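PDB 3ZT9: stage II sporulation protein E (SpoIIE) from Moorella thermoacetica, which probably acts as a manganese-dependent phosphatase of the PP2C superfamily in a stressosome system adapted to control secondary messenger signalling. Local coordinates for residues 20-25 with 48-53. Numbering follows the deposited sequence.
Sequences GDACLV and RAAEIA
With CG anti to the carbonyl carbon (chi1 -64°), Glu51 bends once, at chi2 (-69°), which brings its carboxylate to Ala22. OE2 thereby comes to 3.3 Å from Ala22 CB, with CD of the same carboxylate 3.6 Å from that methyl. Ala22 CB is thus wedged between this acid group and the helix itself, where it meets Ala50 CB at 3.8 Å and Ala50 O at 3.7 Å. Ala50 CB points toward the strand and also rests on the carbonyl of Gly20, whose O lies 3.3 Å away. Where Ala22 faces Ala50 only methyl side chains intervene, and the axes of strand 21-25 and helix 48-53 approach to 6.9 Å, nearly parallel at 19°. Strand 21-28 is an edge strand of one sheet of the PP2C-type beta-sandwich, hydrogen-bonded to strand 31-39, and helix 43-60 packs on that sheet's outer face. Asp21 turns away from the helix toward the other side, where OD2 is hydrogen-bonded to Ser149 and the side chain lies about 4 Å from a bound manganese ion; neighbouring Asp38 is a ligand in the metal site. No hydrogen bond joins the two segments; the Ala22 and Ala50 methyls meet each other and nearby oxygens, so at this point, beside the metal centre, the helix and strand touch through van der Waals contact alone.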
loop_
_atom_site.group_PDB
_atom_site.type_symbol
_atom_site.label_atom_id
_atom_site.label_comp_id
_atom_site.label_asym_id
_atom_site.label_seq_id
_atom_site.Cartn_x
_atom_site.Cartn_y
_atom_site.Cartn_z
ATOM N N GLY A 20 -3.433 13.030 -3.958
ATOM C CA GLY A 20 -3.636 12.830 -2.529
ATOM C C GLY A 20 -3.291 11.467 -1.970
ATOM O O GLY A 20 -3.432 11.248 -0.777
ATOM N N ASP A 21 -2.834 10.541 -2.815
ATOM C CA ASP A 21 -2.331 9.253 -2.364
ATOM C C ASP A 21 -0.789 9.249 -2.427
ATOM O O ASP A 21 -0.184 10.055 -3.117
ATOM C CB ASP A 21 -2.824 8.091 -3.268
ATOM C CG ASP A 21 -4.328 7.871 -3.254
ATOM O OD1 ASP A 21 -5.040 8.392 -2.377
ATOM O OD2 ASP A 21 -4.778 7.104 -4.143
ATOM N N ALA A 22 -0.153 8.320 -1.718
ATOM C CA ALA A 22 1.292 8.182 -1.777
ATOM C C ALA A 22 1.720 6.719 -1.720
ATOM O O ALA A 22 1.058 5.911 -1.087
ATOM C CB ALA A 22 1.948 8.954 -0.632
ATOM N N CYS A 23 2.857 6.413 -2.352
ATOM C CA CYS A 23 3.456 5.067 -2.366
ATOM C C CYS A 23 4.886 5.080 -1.799
ATOM O O CYS A 23 5.622 6.056 -1.962
ATOM C CB CYS A 23 3.511 4.539 -3.821
ATOM S SG CYS A 23 1.868 4.259 -4.489
ATOM N N LEU A 24 5.276 3.977 -1.156
ATOM C CA LEU A 24 6.648 3.770 -0.689
ATOM C C LEU A 24 7.070 2.352 -1.051
ATOM O O LEU A 24 6.311 1.406 -0.858
ATOM C CB LEU A 24 6.717 3.891 0.832
ATOM C CG LEU A 24 8.073 3.555 1.467
ATOM C CD1 LEU A 24 9.091 4.615 1.136
ATOM C CD2 LEU A 24 7.921 3.431 2.968
ATOM N N VAL A 25 8.246 2.226 -1.635
ATOM C CA VAL A 25 8.926 0.941 -1.782
ATOM C C VAL A 25 10.307 1.156 -1.220
ATOM O O VAL A 25 11.047 2.008 -1.700
ATOM C CB VAL A 25 9.037 0.478 -3.261
ATOM C CG1 VAL A 25 9.845 -0.787 -3.349
ATOM C CG2 VAL A 25 7.594 0.291 -3.817
ATOM N N ARG A 48 -0.366 16.139 1.401
ATOM C CA ARG A 48 0.501 16.405 2.556
ATOM C C ARG A 48 0.364 15.276 3.574
ATOM O O ARG A 48 1.351 14.771 4.121
ATOM C CB ARG A 48 0.094 17.713 3.238
ATOM C CG ARG A 48 0.612 17.867 4.696
ATOM C CD ARG A 48 0.373 19.318 5.188
ATOM N NE ARG A 48 0.531 19.478 6.650
ATOM C CZ ARG A 48 1.702 19.434 7.299
ATOM N NH1 ARG A 48 2.838 19.223 6.633
ATOM N NH2 ARG A 48 1.739 19.575 8.628
ATOM N N ALA A 49 -0.866 14.855 3.813
ATOM C CA ALA A 49 -1.066 13.822 4.846
ATOM C C ALA A 49 -0.549 12.472 4.384
ATOM O O ALA A 49 0.107 11.760 5.160
ATOM C CB ALA A 49 -2.542 13.716 5.263
ATOM N N ALA A 50 -0.820 12.118 3.133
ATOM C CA ALA A 50 -0.378 10.811 2.610
ATOM C C ALA A 50 1.146 10.761 2.630
ATOM O O ALA A 50 1.727 9.746 2.997
ATOM C CB ALA A 50 -0.897 10.561 1.218
ATOM N N GLU A 51 1.789 11.870 2.276
ATOM C CA GLU A 51 3.252 11.920 2.261
ATOM C C GLU A 51 3.841 11.927 3.682
ATOM O O GLU A 51 4.870 11.301 3.940
ATOM C CB GLU A 51 3.756 13.107 1.418
ATOM C CG GLU A 51 3.357 12.960 -0.076
ATOM C CD GLU A 51 4.098 11.818 -0.805
ATOM O OE1 GLU A 51 5.111 11.299 -0.311
ATOM O OE2 GLU A 51 3.670 11.443 -1.904
ATOM N N ILE A 52 3.202 12.606 4.624
ATOM C CA ILE A 52 3.618 12.485 6.024
ATOM C C ILE A 52 3.555 11.021 6.501
ATOM O O ILE A 52 4.479 10.525 7.198
ATOM C CB ILE A 52 2.738 13.337 6.948
ATOM C CG1 ILE A 52 3.101 14.833 6.772
ATOM C CG2 ILE A 52 2.986 12.955 8.412
ATOM C CD1 ILE A 52 2.175 15.735 7.449
ATOM N N ALA A 53 2.472 10.337 6.166
ATOM C CA ALA A 53 2.341 8.923 6.554
ATOM C C ALA A 53 3.494 8.074 5.975
ATOM O O ALA A 53 4.093 7.273 6.701
ATOM C CB ALA A 53 0.985 8.366 6.094
#